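Local coordinates for putative hemin transport system, substrate-binding protein (Burkholderia cenocepacia J2315, PDB 5GIZ) that binds heme in the periplasm and probably hands it to an ABC transporter of the inner membrane for uptake, at residues 95-100 against 249-254; 103-108 against 127-132. One frame throughout, in Å; residues are numbered along the deposited sequence.

Both contacts sit round helix 101-114, with centres about 10 Å apart. In contact 1 the loop between strand 91-94, an outermost strand of the parallel sheet of the N-terminal lobe, and helix 101-114 meets the bend between helices 245-249 and 255-269. In contact 2 that same helix 101-114 packs on the long helix 118-141, which bridges the lobes of this periplasmic binding protein. Along the chain, contact 2 is nested inside the loop closed by contact 1. Lys107 NZ ties the two together, with a salt bridge to Glu97 OE1 and a probable hydrogen bond to Phe251 O. Together the contacts tie the N-terminal lobe to helix 118-141 and the C-terminal segment, beside heme-binding Ala171.

Contact 1: residues 95-100 against 249-254; sequences FDERHD and LGFGPR
Glu97 turns CG anti to its backbone N (chi1 178°) and then bends at chi2, which swings its carboxylate toward Phe251, while His99 has CG beside its own N (chi1 -56°), which leaves its imidazole edge turned to the Phe251 ring. Phe251, the first residue to leave helical geometry after helix 245-249, has positive phi, and its ring projects toward the loop 95-100. There it meets backbone as much as side chain: His99 CA sits over the centre of one ring face, 3.8 Å from the ring centroid and almost on the normal, a clear CH-pi contact. Phe251 CE2 also lies against the following peptide, 3.4 Å from His99 C and 3.5 Å from Asp100 N. The imidazole presents its edge to the same ring in an offset edge-to-face pair, planes at 62°, and its closest approach is His99 CD2 to Phe251 CD1 at 4.1 Å.

In this periplasmic binding protein of the heme-transport family, the contact brings the loop that follows strand 91-94 of the N-terminal sheet against the bend between helices 245-249 and 255-269, close to the heme cleft. Ala171, at the start of helix 171-178 and a heme-binding residue in a heme-bound structure of this protein, touches both His99 and Phe251; no heme is present here.

Glu97 OE2 accepts the His99 N-H through its anti lone pair at 2.9 Å, which helps hold the backbone at His99, whose CA lies over the phenyl ring. The same OE2 lies 3.8 Å from Phe251 CB. Glu97 OE1 forms a salt bridge with Lys107, whose ammonium also reaches Phe251 O, so one lysine serves both segments. Asp100, at the N-cap of helix 101-114, directs OD1 to the backbone N of Ser103.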
loop_
_atom_site.group_PDB
_atom_site.type_symbol
_atom_site.label_atom_id
_atom_site.label_comp_id
_atom_site.label_asym_id
_atom_site.label_seq_id
_atom_site.Cartn_x
_atom_site.Cartn_y
_atom_site.Cartn_z
ATOM N N PHE A 95 -9.728 9.844 -4.933
ATOM C CA PHE A 95 -10.063 9.082 -3.731
ATOM C C PHE A 95 -9.226 9.573 -2.562
ATOM O O PHE A 95 -8.142 10.114 -2.742
ATOM C CB PHE A 95 -9.866 7.567 -4.040
ATOM C CG PHE A 95 -10.873 7.061 -5.020
ATOM C CD1 PHE A 95 -10.704 7.257 -6.380
ATOM C CD2 PHE A 95 -12.035 6.434 -4.602
ATOM C CE1 PHE A 95 -11.664 6.881 -7.323
ATOM C CE2 PHE A 95 -13.003 6.067 -5.529
ATOM C CZ PHE A 95 -12.816 6.261 -6.898
ATOM N N ASP A 96 -9.701 9.348 -1.347
ATOM C CA ASP A 96 -8.895 9.711 -0.180
ATOM C C ASP A 96 -8.127 8.488 0.283
ATOM O O ASP A 96 -8.388 7.377 -0.158
ATOM C CB ASP A 96 -9.741 10.245 0.974
ATOM C CG ASP A 96 -10.481 11.501 0.623
ATOM O OD1 ASP A 96 -9.847 12.529 0.247
ATOM O OD2 ASP A 96 -11.722 11.449 0.742
ATOM N N GLU A 97 -7.146 8.740 1.127
ATOM C CA GLU A 97 -6.330 7.720 1.745
ATOM C C GLU A 97 -6.180 8.091 3.223
ATOM O O GLU A 97 -5.579 9.137 3.552
ATOM C CB GLU A 97 -4.955 7.634 1.114
ATOM C CG GLU A 97 -4.134 6.589 1.829
ATOM C CD GLU A 97 -4.765 5.206 1.727
ATOM O OE1 GLU A 97 -4.583 4.608 0.634
ATOM O OE2 GLU A 97 -5.384 4.706 2.698
ATOM N N ARG A 98 -6.756 7.266 4.084
ATOM C CA ARG A 98 -6.631 7.472 5.510
ATOM C C ARG A 98 -5.930 6.329 6.255
ATOM O O ARG A 98 -5.827 6.313 7.494
ATOM C CB ARG A 98 -8.002 7.674 6.057
ATOM C CG ARG A 98 -8.789 8.650 5.170
ATOM C CD ARG A 98 -9.745 9.388 5.980
ATOM N NE ARG A 98 -10.523 10.366 5.203
ATOM C CZ ARG A 98 -10.463 11.678 5.344
ATOM N NH1 ARG A 98 -9.667 12.253 6.232
ATOM N NH2 ARG A 98 -11.266 12.423 4.612
ATOM N N HIS A 99 -5.427 5.386 5.492
ATOM C CA HIS A 99 -4.702 4.244 6.101
ATOM C C HIS A 99 -5.472 3.508 7.166
ATOM O O HIS A 99 -4.962 3.205 8.226
ATOM C CB HIS A 99 -3.365 4.695 6.684
ATOM C CG HIS A 99 -2.494 5.369 5.694
ATOM N ND1 HIS A 99 -1.896 6.585 5.932
ATOM C CD2 HIS A 99 -2.123 4.999 4.450
ATOM C CE1 HIS A 99 -1.210 6.939 4.866
ATOM N NE2 HIS A 99 -1.331 5.998 3.953
ATOM N N ASP A 100 -6.715 3.215 6.865
ATOM C CA ASP A 100 -7.514 2.376 7.692
ATOM C C ASP A 100 -8.494 1.550 6.856
ATOM O O ASP A 100 -8.643 1.722 5.628
ATOM C CB ASP A 100 -8.177 3.193 8.846
ATOM C CG ASP A 100 -9.260 4.178 8.420
ATOM O OD1 ASP A 100 -9.785 4.118 7.296
ATOM O OD2 ASP A 100 -9.547 5.055 9.279
ATOM N N LEU A 249 1.593 -2.276 1.895
ATOM C CA LEU A 249 1.286 -0.864 2.197
ATOM C C LEU A 249 0.121 -0.298 1.407
ATOM O O LEU A 249 -0.275 0.849 1.669
ATOM C CB LEU A 249 2.508 0.004 1.929
ATOM C CG LEU A 249 3.785 -0.326 2.714
ATOM C CD1 LEU A 249 4.973 0.424 2.118
ATOM C CD2 LEU A 249 3.595 -0.067 4.199
ATOM N N GLY A 250 -0.403 -1.042 0.433
ATOM C CA GLY A 250 -1.317 -0.459 -0.537
ATOM C C GLY A 250 -2.684 -0.044 -0.029
ATOM O O GLY A 250 -3.305 0.850 -0.651
ATOM N N PHE A 251 -3.170 -0.683 1.041
ATOM C CA PHE A 251 -4.541 -0.394 1.523
ATOM C C PHE A 251 -5.565 -0.597 0.413
ATOM O O PHE A 251 -6.273 0.331 0.007
ATOM C CB PHE A 251 -4.597 1.006 2.201
ATOM C CG PHE A 251 -4.237 0.920 3.607
ATOM C CD1 PHE A 251 -2.911 0.968 3.997
ATOM C CD2 PHE A 251 -5.192 0.603 4.561
ATOM C CE1 PHE A 251 -2.549 0.807 5.299
ATOM C CE2 PHE A 251 -4.828 0.378 5.881
ATOM C CZ PHE A 251 -3.511 0.465 6.245
ATOM N N GLY A 252 -5.611 -1.814 -0.105
ATOM C CA GLY A 252 -6.573 -2.225 -1.077
ATOM C C GLY A 252 -7.364 -3.475 -0.708
ATOM O O GLY A 252 -7.435 -3.859 0.475
ATOM N N PRO A 253 -7.969 -4.138 -1.700
ATOM C CA PRO A 253 -8.879 -5.231 -1.382
ATOM C C PRO A 253 -8.214 -6.430 -0.740
ATOM O O PRO A 253 -8.887 -7.342 -0.301
ATOM C CB PRO A 253 -9.556 -5.558 -2.719
ATOM C CG PRO A 253 -8.627 -5.009 -3.730
ATOM C CD PRO A 253 -7.951 -3.832 -3.141
ATOM N N ARG A 254 -6.883 -6.489 -0.763
ATOM C CA ARG A 254 -6.159 -7.573 -0.069
ATOM C C ARG A 254 -5.779 -7.257 1.346
ATOM O O ARG A 254 -5.050 -7.997 1.987
ATOM C CB ARG A 254 -4.882 -7.970 -0.850
ATOM C CG ARG A 254 -5.129 -8.579 -2.219
ATOM C CD ARG A 254 -3.839 -9.034 -2.920
ATOM N NE ARG A 254 -2.992 -7.913 -3.270
ATOM C CZ ARG A 254 -1.673 -7.995 -3.564
ATOM N NH1 ARG A 254 -1.019 -9.146 -3.430
ATOM N NH2 ARG A 254 -1.002 -6.915 -3.926
#

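Contact 2: residues 103-108 against 127-132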
loop_
_atom_site.group_PDB
_atom_site.type_symbol
_atom_site.label_atom_id
_atom_site.label_comp_id
_atom_site.label_asym_id
_atom_site.label_seq_id
_atom_site.Cartn_x
_atom_site.Cartn_y
_atom_site.Cartn_z
ATOM N N SER A 103 -11.259 3.369 4.961
ATOM C CA SER A 103 -10.785 4.022 3.767
ATOM C C SER A 103 -10.736 3.002 2.575
ATOM O O SER A 103 -11.029 3.372 1.440
ATOM C CB SER A 103 -9.386 4.602 4.076
ATOM O OG SER A 103 -8.894 5.251 2.940
ATOM N N VAL A 104 -10.450 1.728 2.844
ATOM C CA VAL A 104 -10.412 0.735 1.788
ATOM C C VAL A 104 -11.846 0.470 1.349
ATOM O O VAL A 104 -12.125 0.337 0.160
ATOM C CB VAL A 104 -9.806 -0.602 2.235
ATOM C CG1 VAL A 104 -9.844 -1.644 1.135
ATOM C CG2 VAL A 104 -8.426 -0.375 2.798
ATOM N N ARG A 105 -12.742 0.345 2.343
ATOM C CA ARG A 105 -14.157 0.117 2.021
ATOM C C ARG A 105 -14.710 1.244 1.145
ATOM O O ARG A 105 -15.508 0.990 0.204
ATOM C CB ARG A 105 -14.975 -0.007 3.296
ATOM C CG ARG A 105 -14.505 -1.200 4.101
ATOM C CD ARG A 105 -15.200 -1.272 5.401
ATOM N NE ARG A 105 -16.486 -1.908 5.229
ATOM C CZ ARG A 105 -17.672 -1.388 5.520
ATOM N NH1 ARG A 105 -17.818 -0.094 5.913
ATOM N NH2 ARG A 105 -18.759 -2.190 5.381
ATOM N N ALA A 106 -14.255 2.483 1.365
ATOM C CA ALA A 106 -14.668 3.611 0.540
ATOM C C ALA A 106 -14.092 3.535 -0.874
ATOM O O ALA A 106 -14.717 3.962 -1.819
ATOM C CB ALA A 106 -14.278 4.933 1.206
ATOM N N LYS A 107 -12.909 2.967 -1.028
ATOM C CA LYS A 107 -12.354 2.729 -2.351
ATOM C C LYS A 107 -13.240 1.693 -3.082
ATOM O O LYS A 107 -13.540 1.813 -4.246
ATOM C CB LYS A 107 -10.906 2.225 -2.279
ATOM C CG LYS A 107 -9.886 3.243 -1.800
ATOM C CD LYS A 107 -8.480 2.670 -1.691
ATOM C CE LYS A 107 -7.568 3.494 -0.775
ATOM N NZ LYS A 107 -6.160 2.976 -0.785
ATOM N N ILE A 108 -13.634 0.640 -2.365
ATOM C CA ILE A 108 -14.481 -0.381 -3.003
ATOM C C ILE A 108 -15.790 0.233 -3.512
ATOM O O ILE A 108 -16.141 0.092 -4.674
ATOM C CB ILE A 108 -14.755 -1.574 -2.059
ATOM C CG1 ILE A 108 -13.432 -2.328 -1.800
ATOM C CG2 ILE A 108 -15.798 -2.541 -2.618
ATOM C CD1 ILE A 108 -13.491 -3.337 -0.673
ATOM N N ARG A 127 -17.551 -9.686 0.689
ATOM C CA ARG A 127 -16.404 -10.631 0.793
ATOM C C ARG A 127 -15.285 -10.040 1.632
ATOM O O ARG A 127 -14.735 -10.663 2.541
ATOM C CB ARG A 127 -15.809 -10.958 -0.602
ATOM C CG ARG A 127 -16.766 -11.617 -1.571
ATOM C CD ARG A 127 -16.100 -12.404 -2.702
ATOM N NE ARG A 127 -15.196 -11.647 -3.574
ATOM C CZ ARG A 127 -15.565 -10.852 -4.583
ATOM N NH1 ARG A 127 -16.853 -10.644 -4.895
ATOM N NH2 ARG A 127 -14.619 -10.251 -5.295
ATOM N N PHE A 128 -14.927 -8.799 1.303
ATOM C CA PHE A 128 -13.918 -8.071 2.011
ATOM C C PHE A 128 -14.224 -8.027 3.511
ATOM O O PHE A 128 -13.356 -8.317 4.349
ATOM C CB PHE A 128 -13.791 -6.664 1.428
ATOM C CG PHE A 128 -12.808 -5.830 2.128
ATOM C CD1 PHE A 128 -13.173 -5.089 3.234
ATOM C CD2 PHE A 128 -11.493 -5.733 1.679
ATOM C CE1 PHE A 128 -12.297 -4.263 3.882
ATOM C CE2 PHE A 128 -10.605 -4.916 2.322
ATOM C CZ PHE A 128 -10.987 -4.165 3.428
ATOM N N ASP A 129 -15.464 -7.685 3.856
ATOM C CA ASP A 129 -15.854 -7.570 5.263
ATOM C C ASP A 129 -15.788 -8.881 6.020
ATOM O O ASP A 129 -15.343 -8.918 7.148
ATOM C CB ASP A 129 -17.266 -6.995 5.398
ATOM C CG ASP A 129 -17.344 -5.505 5.111
ATOM O OD1 ASP A 129 -16.293 -4.825 4.987
ATOM O OD2 ASP A 129 -18.486 -4.940 5.027
ATOM N N ARG A 130 -16.137 -9.989 5.342
ATOM C CA ARG A 130 -16.022 -11.316 5.931
ATOM C C ARG A 130 -14.549 -11.634 6.151
ATOM O O ARG A 130 -14.150 -12.110 7.218
ATOM C CB ARG A 130 -16.711 -12.333 5.004
ATOM C CG ARG A 130 -16.734 -13.754 5.488
ATOM C CD ARG A 130 -17.682 -14.557 4.605
ATOM N NE ARG A 130 -17.289 -14.626 3.179
ATOM C CZ ARG A 130 -17.991 -14.169 2.127
ATOM N NH1 ARG A 130 -19.179 -13.562 2.265
ATOM N NH2 ARG A 130 -17.496 -14.337 0.888
ATOM N N ASP A 131 -13.746 -11.388 5.137
ATOM C CA ASP A 131 -12.331 -11.653 5.289
ATOM C C ASP A 131 -11.683 -10.780 6.366
ATOM O O ASP A 131 -10.775 -11.216 7.110
ATOM C CB ASP A 131 -11.601 -11.463 3.971
ATOM C CG ASP A 131 -11.969 -12.507 2.934
ATOM O OD1 ASP A 131 -12.532 -13.556 3.245
ATOM O OD2 ASP A 131 -11.669 -12.296 1.775
ATOM N N TRP A 132 -12.117 -9.526 6.432
ATOM C CA TRP A 132 -11.592 -8.637 7.454
ATOM C C TRP A 132 -11.892 -9.143 8.877
ATOM O O TRP A 132 -11.039 -9.118 9.749
ATOM C CB TRP A 132 -12.117 -7.256 7.247
ATOM C CG TRP A 132 -11.549 -6.267 8.232
ATOM C CD1 TRP A 132 -12.253 -5.532 9.096
ATOM C CD2 TRP A 132 -10.170 -5.913 8.429
ATOM N NE1 TRP A 132 -11.418 -4.752 9.842
ATOM C CE2 TRP A 132 -10.130 -4.978 9.473
ATOM C CE3 TRP A 132 -8.980 -6.330 7.853
ATOM C CZ2 TRP A 132 -8.962 -4.382 9.912
ATOM C CZ3 TRP A 132 -7.793 -5.774 8.327
ATOM C CH2 TRP A 132 -7.803 -4.780 9.325
#
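Phe128 reaches from helix 118-141 to Val104, Arg105 and Ile108 of the nearly antiparallel helix 101-114. Helix 118-141 is the long helix that spans the two lobes in this class of periplasmic binding protein, and helix 101-114 packs on it from the N-terminal lobe. The segment axes run at 160° to each other and come within 11.5 Å.

The apolar contacts centre on the Phe128 ring. With CG anti to the backbone N (chi1 178°), Phe128 reaches across to the other helix. Ile108 CD1 lies over one face, displaced toward the rim, in a CH-pi contact 4.2 Å from the ring centroid. Val104 CG1 approaches the far end of the ring, 3.6 Å from Phe128 CE2, its side chain crossing at about a right angle. The aliphatic part of Arg105 adds a third neighbour, with its CG 3.8 Å from Phe128 CE1. Pro256 of helix 255-269 and Val101 also touch Phe128.

The ionic part borders this apolar core. Arg105 bends at chi3 and offers one side of its guanidinium to Asp129, gripping it side-on with two nitrogens, one to each oxygen, the two flat groups nearly coplanar. In the conformer described, one of two modelled, NH1 also forms a salt bridge with Glu102, three residues earlier, so two carboxylates hold the guanidinium. Arg105 NE meets the syn lone pair of Asp129 OD1 at 2.9 Å. Arg105 NH2 to Asp129 OD2 is 2.8 Å, 163° at the hydrogen, with OD2 met on its syn side.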